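Local coordinates for protein tonb-dependent siderophore receptor (Acinetobacter baumannii, PDB 5FR8) that probably takes up iron across the outer membrane by binding iron-chelating siderophores, and may bind ferric enterobactin, at residues Ser185-Phe190 and Asn208-Glu213; Ser169-Thr174 and Ser728-Phe733. All coordinates share one frame; numbering follows the deposited sequence.

Interaction 1: Ser185-Phe190 and Asn208-Glu213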
loop_
_atom_site.group_PDB
_atom_site.type_symbol
_atom_site.label_atom_id
_atom_site.label_comp_id
_atom_site.label_asym_id
_atom_site.label_seq_id
_atom_site.Cartn_x
_atom_site.Cartn_y
_atom_site.Cartn_z
ATOM N N SER A 185 18.082 4.921 -13.076
ATOM C CA SER A 185 17.958 3.990 -11.938
ATOM C C SER A 185 18.876 2.789 -12.162
ATOM O O SER A 185 19.110 2.394 -13.321
ATOM C CB SER A 185 16.490 3.539 -11.762
ATOM O OG SER A 185 16.345 2.462 -10.844
ATOM N N ASN A 186 19.382 2.212 -11.062
ATOM C CA ASN A 186 20.320 1.084 -11.138
ATOM C C ASN A 186 20.241 0.083 -9.995
ATOM O O ASN A 186 20.289 0.454 -8.829
ATOM C CB ASN A 186 21.730 1.618 -11.232
ATOM C CG ASN A 186 21.955 2.388 -12.511
ATOM O OD1 ASN A 186 21.824 1.845 -13.618
ATOM N ND2 ASN A 186 22.267 3.673 -12.370
ATOM N N ARG A 187 20.161 -1.196 -10.355
ATOM C CA ARG A 187 20.087 -2.270 -9.395
ATOM C C ARG A 187 21.145 -3.301 -9.608
ATOM O O ARG A 187 21.625 -3.485 -10.718
ATOM C CB ARG A 187 18.769 -2.996 -9.531
ATOM C CG ARG A 187 17.601 -2.189 -9.055
ATOM C CD ARG A 187 16.385 -3.064 -8.852
ATOM N NE ARG A 187 15.584 -3.243 -10.067
ATOM C CZ ARG A 187 15.687 -4.285 -10.881
ATOM N NH1 ARG A 187 16.583 -5.238 -10.654
ATOM N NH2 ARG A 187 14.888 -4.380 -11.930
ATOM N N VAL A 188 21.481 -3.987 -8.522
ATOM C CA VAL A 188 22.253 -5.210 -8.553
ATOM C C VAL A 188 21.797 -5.966 -7.329
ATOM O O VAL A 188 21.452 -5.362 -6.310
ATOM C CB VAL A 188 23.792 -4.979 -8.485
ATOM C CG1 VAL A 188 24.208 -4.176 -7.251
ATOM C CG2 VAL A 188 24.535 -6.312 -8.516
ATOM N N GLY A 189 21.799 -7.281 -7.415
ATOM C CA GLY A 189 21.240 -8.080 -6.353
ATOM C C GLY A 189 21.490 -9.535 -6.617
ATOM O O GLY A 189 21.740 -9.936 -7.746
ATOM N N PHE A 190 21.425 -10.335 -5.566
ATOM C CA PHE A 190 21.757 -11.743 -5.691
ATOM C C PHE A 190 20.787 -12.581 -4.902
ATOM O O PHE A 190 20.099 -12.095 -4.012
ATOM C CB PHE A 190 23.177 -12.001 -5.188
ATOM C CG PHE A 190 23.320 -11.862 -3.702
ATOM C CD1 PHE A 190 23.115 -12.952 -2.874
ATOM C CD2 PHE A 190 23.645 -10.634 -3.135
ATOM C CE1 PHE A 190 23.240 -12.823 -1.511
ATOM C CE2 PHE A 190 23.768 -10.497 -1.767
ATOM C CZ PHE A 190 23.560 -11.595 -0.959
ATOM N N ASN A 208 20.326 -6.950 -2.028
ATOM C CA ASN A 208 20.002 -5.958 -3.045
ATOM C C ASN A 208 20.481 -4.548 -2.690
ATOM O O ASN A 208 20.315 -4.077 -1.569
ATOM C CB ASN A 208 18.482 -5.962 -3.315
ATOM C CG ASN A 208 18.028 -4.761 -4.138
ATOM O OD1 ASN A 208 18.177 -4.726 -5.368
ATOM N ND2 ASN A 208 17.470 -3.772 -3.460
ATOM N N TYR A 209 21.083 -3.897 -3.673
ATOM C CA TYR A 209 21.365 -2.476 -3.604
ATOM C C TYR A 209 20.726 -1.762 -4.807
ATOM O O TYR A 209 21.159 -1.915 -5.946
ATOM C CB TYR A 209 22.877 -2.222 -3.564
ATOM C CG TYR A 209 23.247 -0.758 -3.683
ATOM C CD1 TYR A 209 22.685 0.199 -2.838
ATOM C CD2 TYR A 209 24.171 -0.334 -4.625
ATOM C CE1 TYR A 209 23.024 1.540 -2.942
ATOM C CE2 TYR A 209 24.525 1.005 -4.739
ATOM C CZ TYR A 209 23.949 1.938 -3.901
ATOM O OH TYR A 209 24.292 3.260 -4.046
ATOM N N ASN A 210 19.682 -0.991 -4.552
ATOM C CA ASN A 210 19.071 -0.202 -5.610
ATOM C C ASN A 210 19.240 1.281 -5.360
ATOM O O ASN A 210 19.181 1.748 -4.225
ATOM C CB ASN A 210 17.585 -0.504 -5.715
ATOM C CG ASN A 210 16.829 0.596 -6.425
ATOM O OD1 ASN A 210 16.336 1.525 -5.796
ATOM N ND2 ASN A 210 16.723 0.487 -7.744
ATOM N N LYS A 211 19.439 2.019 -6.439
ATOM C CA LYS A 211 19.574 3.467 -6.386
ATOM C C LYS A 211 18.845 4.062 -7.592
ATOM O O LYS A 211 19.297 3.921 -8.724
ATOM C CB LYS A 211 21.054 3.860 -6.397
ATOM C CG LYS A 211 21.284 5.363 -6.536
ATOM C CD LYS A 211 22.682 5.832 -6.137
ATOM C CE LYS A 211 22.964 7.215 -6.714
ATOM N NZ LYS A 211 23.841 8.042 -5.837
ATOM N N THR A 212 17.703 4.692 -7.359
ATOM C CA THR A 212 17.000 5.375 -8.428
ATOM C C THR A 212 17.143 6.863 -8.189
ATOM O O THR A 212 16.706 7.370 -7.165
ATOM C CB THR A 212 15.498 4.996 -8.480
ATOM O OG1 THR A 212 14.793 5.627 -7.406
ATOM C CG2 THR A 212 15.311 3.489 -8.389
ATOM N N GLU A 213 17.774 7.564 -9.116
ATOM C CA GLU A 213 18.102 8.965 -8.868
ATOM C C GLU A 213 16.805 9.748 -8.806
ATOM O O GLU A 213 15.794 9.316 -9.316
ATOM C CB GLU A 213 19.009 9.544 -9.951
ATOM C CG GLU A 213 20.477 9.161 -9.939
ATOM C CD GLU A 213 21.275 10.031 -10.945
ATOM O OE1 GLU A 213 20.652 10.850 -11.676
ATOM O OE2 GLU A 213 22.523 9.920 -11.041
#
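Lys211 O takes two donors from the facing strand. The main one is the N-H of Asn186, with Asn186 N 2.9 Å from Lys211 O. The second is a weaker CA-H...O contact from Ser185 CA at 3.5 Å from Lys211 O. Lys211 N returns a bond to Asn186 O at 3.0 Å. At the next hydrogen-bonded step, Tyr209 N bonds to Val188 O at 3.0 Å. The return bond from Val188 N to Tyr209 O is weak. The antiparallel strands form a beta hairpin of the barrel wall.

Asn186, Val188, Tyr209 and Lys211 share one face, where Val188 CG1 approaches Tyr209 CB at 4.4 Å. Arg187, Asn210 and Thr212 share the other. There, Arg187 CG packs 3.7 Å from Asn210 CB. A bend at chi3 (-87°) turns the Arg187 guanidinium to where a salt bridge to Glu130 and hydrogen bonds to Val54 O and Arg55 O hold it. These partners belong to the plug. The inner face of the hairpin is thus polar, and the charge of buried Arg187 is probably stabilised by Glu130 and the two carbonyl oxygens of the plug.

Interaction 2: Ser169-Thr174 and Ser728-Phe733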
loop_
_atom_site.group_PDB
_atom_site.type_symbol
_atom_site.label_atom_id
_atom_site.label_comp_id
_atom_site.label_asym_id
_atom_site.label_seq_id
_atom_site.Cartn_x
_atom_site.Cartn_y
_atom_site.Cartn_z
ATOM N N SER A 169 21.798 -16.773 -8.224
ATOM C CA SER A 169 21.378 -15.734 -9.164
ATOM C C SER A 169 22.135 -14.446 -8.897
ATOM O O SER A 169 22.328 -14.055 -7.755
ATOM C CB SER A 169 19.871 -15.437 -9.053
ATOM O OG SER A 169 19.088 -16.611 -8.946
ATOM N N VAL A 170 22.580 -13.792 -9.953
ATOM C CA VAL A 170 22.964 -12.392 -9.848
ATOM C C VAL A 170 22.286 -11.644 -10.972
ATOM O O VAL A 170 22.240 -12.136 -12.082
ATOM C CB VAL A 170 24.485 -12.199 -9.952
ATOM C CG1 VAL A 170 24.837 -10.715 -9.880
ATOM C CG2 VAL A 170 25.191 -12.995 -8.860
ATOM N N GLU A 171 21.759 -10.462 -10.685
ATOM C CA GLU A 171 20.972 -9.723 -11.668
ATOM C C GLU A 171 21.307 -8.237 -11.620
ATOM O O GLU A 171 21.539 -7.682 -10.553
ATOM C CB GLU A 171 19.472 -9.923 -11.411
ATOM C CG GLU A 171 18.942 -11.331 -11.680
ATOM C CD GLU A 171 18.422 -12.070 -10.435
ATOM O OE1 GLU A 171 19.071 -12.008 -9.354
ATOM O OE2 GLU A 171 17.343 -12.717 -10.539
ATOM N N PHE A 172 21.340 -7.596 -12.777
ATOM C CA PHE A 172 21.595 -6.161 -12.853
ATOM C C PHE A 172 20.425 -5.555 -13.578
ATOM O O PHE A 172 19.691 -6.249 -14.290
ATOM C CB PHE A 172 22.867 -5.847 -13.648
ATOM C CG PHE A 172 24.147 -6.353 -13.008
ATOM C CD1 PHE A 172 24.452 -7.707 -12.999
ATOM C CD2 PHE A 172 25.051 -5.477 -12.440
ATOM C CE1 PHE A 172 25.619 -8.177 -12.414
ATOM C CE2 PHE A 172 26.221 -5.939 -11.861
ATOM C CZ PHE A 172 26.504 -7.290 -11.845
ATOM N N TYR A 173 20.242 -4.262 -13.411
ATOM C CA TYR A 173 19.214 -3.558 -14.154
ATOM C C TYR A 173 19.549 -2.090 -14.212
ATOM O O TYR A 173 20.119 -1.533 -13.281
ATOM C CB TYR A 173 17.837 -3.734 -13.502
ATOM C CG TYR A 173 16.768 -2.799 -14.060
ATOM C CD1 TYR A 173 16.718 -1.458 -13.684
ATOM C CD2 TYR A 173 15.819 -3.264 -14.952
ATOM C CE1 TYR A 173 15.754 -0.607 -14.184
ATOM C CE2 TYR A 173 14.851 -2.429 -15.456
ATOM C CZ TYR A 173 14.821 -1.100 -15.069
ATOM O OH TYR A 173 13.852 -0.260 -15.579
ATOM N N THR A 174 19.176 -1.452 -15.308
ATOM C CA THR A 174 19.353 -0.017 -15.415
ATOM C C THR A 174 18.231 0.555 -16.234
ATOM O O THR A 174 17.751 -0.090 -17.153
ATOM C CB THR A 174 20.720 0.311 -16.039
ATOM O OG1 THR A 174 20.896 1.728 -16.090
ATOM C CG2 THR A 174 20.837 -0.301 -17.426
ATOM N N SER A 728 18.300 -5.344 -18.538
ATOM C CA SER A 728 18.598 -6.163 -17.369
ATOM C C SER A 728 19.248 -7.473 -17.783
ATOM O O SER A 728 18.746 -8.149 -18.678
ATOM C CB SER A 728 17.318 -6.464 -16.594
ATOM O OG SER A 728 16.512 -7.408 -17.283
ATOM N N LEU A 729 20.352 -7.835 -17.132
ATOM C CA LEU A 729 21.012 -9.105 -17.416
ATOM C C LEU A 729 21.226 -9.925 -16.141
ATOM O O LEU A 729 21.557 -9.394 -15.074
ATOM C CB LEU A 729 22.322 -8.888 -18.165
ATOM C CG LEU A 729 23.579 -8.674 -17.331
ATOM C CD1 LEU A 729 24.174 -10.015 -16.928
ATOM C CD2 LEU A 729 24.598 -7.870 -18.113
ATOM N N LYS A 730 21.036 -11.232 -16.279
ATOM C CA LYS A 730 20.920 -12.137 -15.153
ATOM C C LYS A 730 21.829 -13.337 -15.346
ATOM O O LYS A 730 21.705 -14.075 -16.320
ATOM C CB LYS A 730 19.461 -12.577 -15.018
ATOM C CG LYS A 730 19.177 -13.658 -13.982
ATOM C CD LYS A 730 17.728 -13.582 -13.480
ATOM C CE LYS A 730 16.786 -14.516 -14.223
ATOM N NZ LYS A 730 17.085 -15.944 -13.911
ATOM N N TYR A 731 22.773 -13.492 -14.424
ATOM C CA TYR A 731 23.569 -14.710 -14.313
ATOM C C TYR A 731 22.783 -15.718 -13.509
ATOM O O TYR A 731 22.025 -15.364 -12.611
ATOM C CB TYR A 731 24.920 -14.450 -13.629
ATOM C CG TYR A 731 25.841 -13.588 -14.450
ATOM C CD1 TYR A 731 26.668 -14.148 -15.419
ATOM C CD2 TYR A 731 25.862 -12.203 -14.289
ATOM C CE1 TYR A 731 27.497 -13.354 -16.197
ATOM C CE2 TYR A 731 26.688 -11.400 -15.058
ATOM C CZ TYR A 731 27.506 -11.982 -16.011
ATOM O OH TYR A 731 28.333 -11.193 -16.780
ATOM N N SER A 732 22.959 -16.982 -13.845
ATOM C CA SER A 732 22.280 -18.018 -13.142
ATOM C C SER A 732 23.193 -19.239 -13.045
ATOM O O SER A 732 23.474 -19.917 -14.034
ATOM C CB SER A 732 20.981 -18.312 -13.867
ATOM O OG SER A 732 19.956 -18.578 -12.940
ATOM N N PHE A 733 23.666 -19.496 -11.834
ATOM C CA PHE A 733 24.646 -20.536 -11.594
ATOM C C PHE A 733 24.106 -21.448 -10.491
ATOM O O PHE A 733 23.084 -22.113 -10.691
ATOM C CB PHE A 733 26.010 -19.924 -11.196
ATOM C CG PHE A 733 26.565 -18.905 -12.193
ATOM C CD1 PHE A 733 27.064 -19.310 -13.432
ATOM C CD2 PHE A 733 26.624 -17.542 -11.874
ATOM C CE1 PHE A 733 27.590 -18.383 -14.326
ATOM C CE2 PHE A 733 27.149 -16.615 -12.768
ATOM C CZ PHE A 733 27.631 -17.037 -13.994
ATOM O OXT PHE A 733 24.655 -21.530 -9.385
#
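Phe172 and Tyr731 have nearly the same chi1 (-65° and -67°), with each CG opposite its own carbonyl carbon. On the face they share, their rings meet diagonally across the two strands, with Phe172 CE1 4.3 Å from Tyr731 CE2. Phe172 CE1 comes in at the edge of the tyrosine ring, near its plane. Tyr731 CE2 lies oblique to the phenylalanine ring. Val170 stands on the same face, its CB 4.3 Å from Tyr731 CB. Val188 of the next strand also touches Phe172.

Backbone hydrogen bonds join the strands. Val170 and Tyr731 exchange two, from Tyr731 N to Val170 O at 2.8 Å and from Val170 N to Tyr731 O at 3.1 Å. Phe172 N bonds to Leu729 O at 2.9 Å, and the return bond from Leu729 N is weak.

On the other face Glu171 and Lys730 extend alongside each other in the same direction. Mostly methylenes touch, Glu171 CG lying 3.6 Å from Lys730 CB, and the carboxylate also lies against Lys730 CD. The charged ends do not meet: Glu171 OE2 is 4.7 Å from Lys730 NZ. Further along, Ser728 CB touches Tyr173 CD2 at 3.9 Å.

This pairing joins the first and last barrel strands and so closes the barrel. Residues 728-733 end the predicted TonB C-terminal box. The apolar and aromatic face is consistent with a lipid-facing wall. On the inner face, the opposite charges of Glu171 and Lys730 probably attract each other through space rather than as a bonded pair.

Overall arrangement
Both contacts are antiparallel strand pairings in the same part of the barrel wall, with centres about 11 Å apart. Interaction 1 joins neighbours in sequence. Interaction 2 joins the first and last strands of the barrel, far apart in sequence. Strands 167-177 and 185-195 bridge them: Arg187 N bonds to Tyr173 O, and Asn186 OD1 bonds to Thr174 OG1. In each, one face turns inward, that of interaction 1 being the more buried. Both inward faces touch the plug, interaction 1 by hydrogen bonds and a salt bridge, interaction 2 by side-chain packing of Glu171 and Tyr173. The outward face of interaction 2 is richer in apolar contacts, whereas that of interaction 1 also carries Asn186 and Lys211.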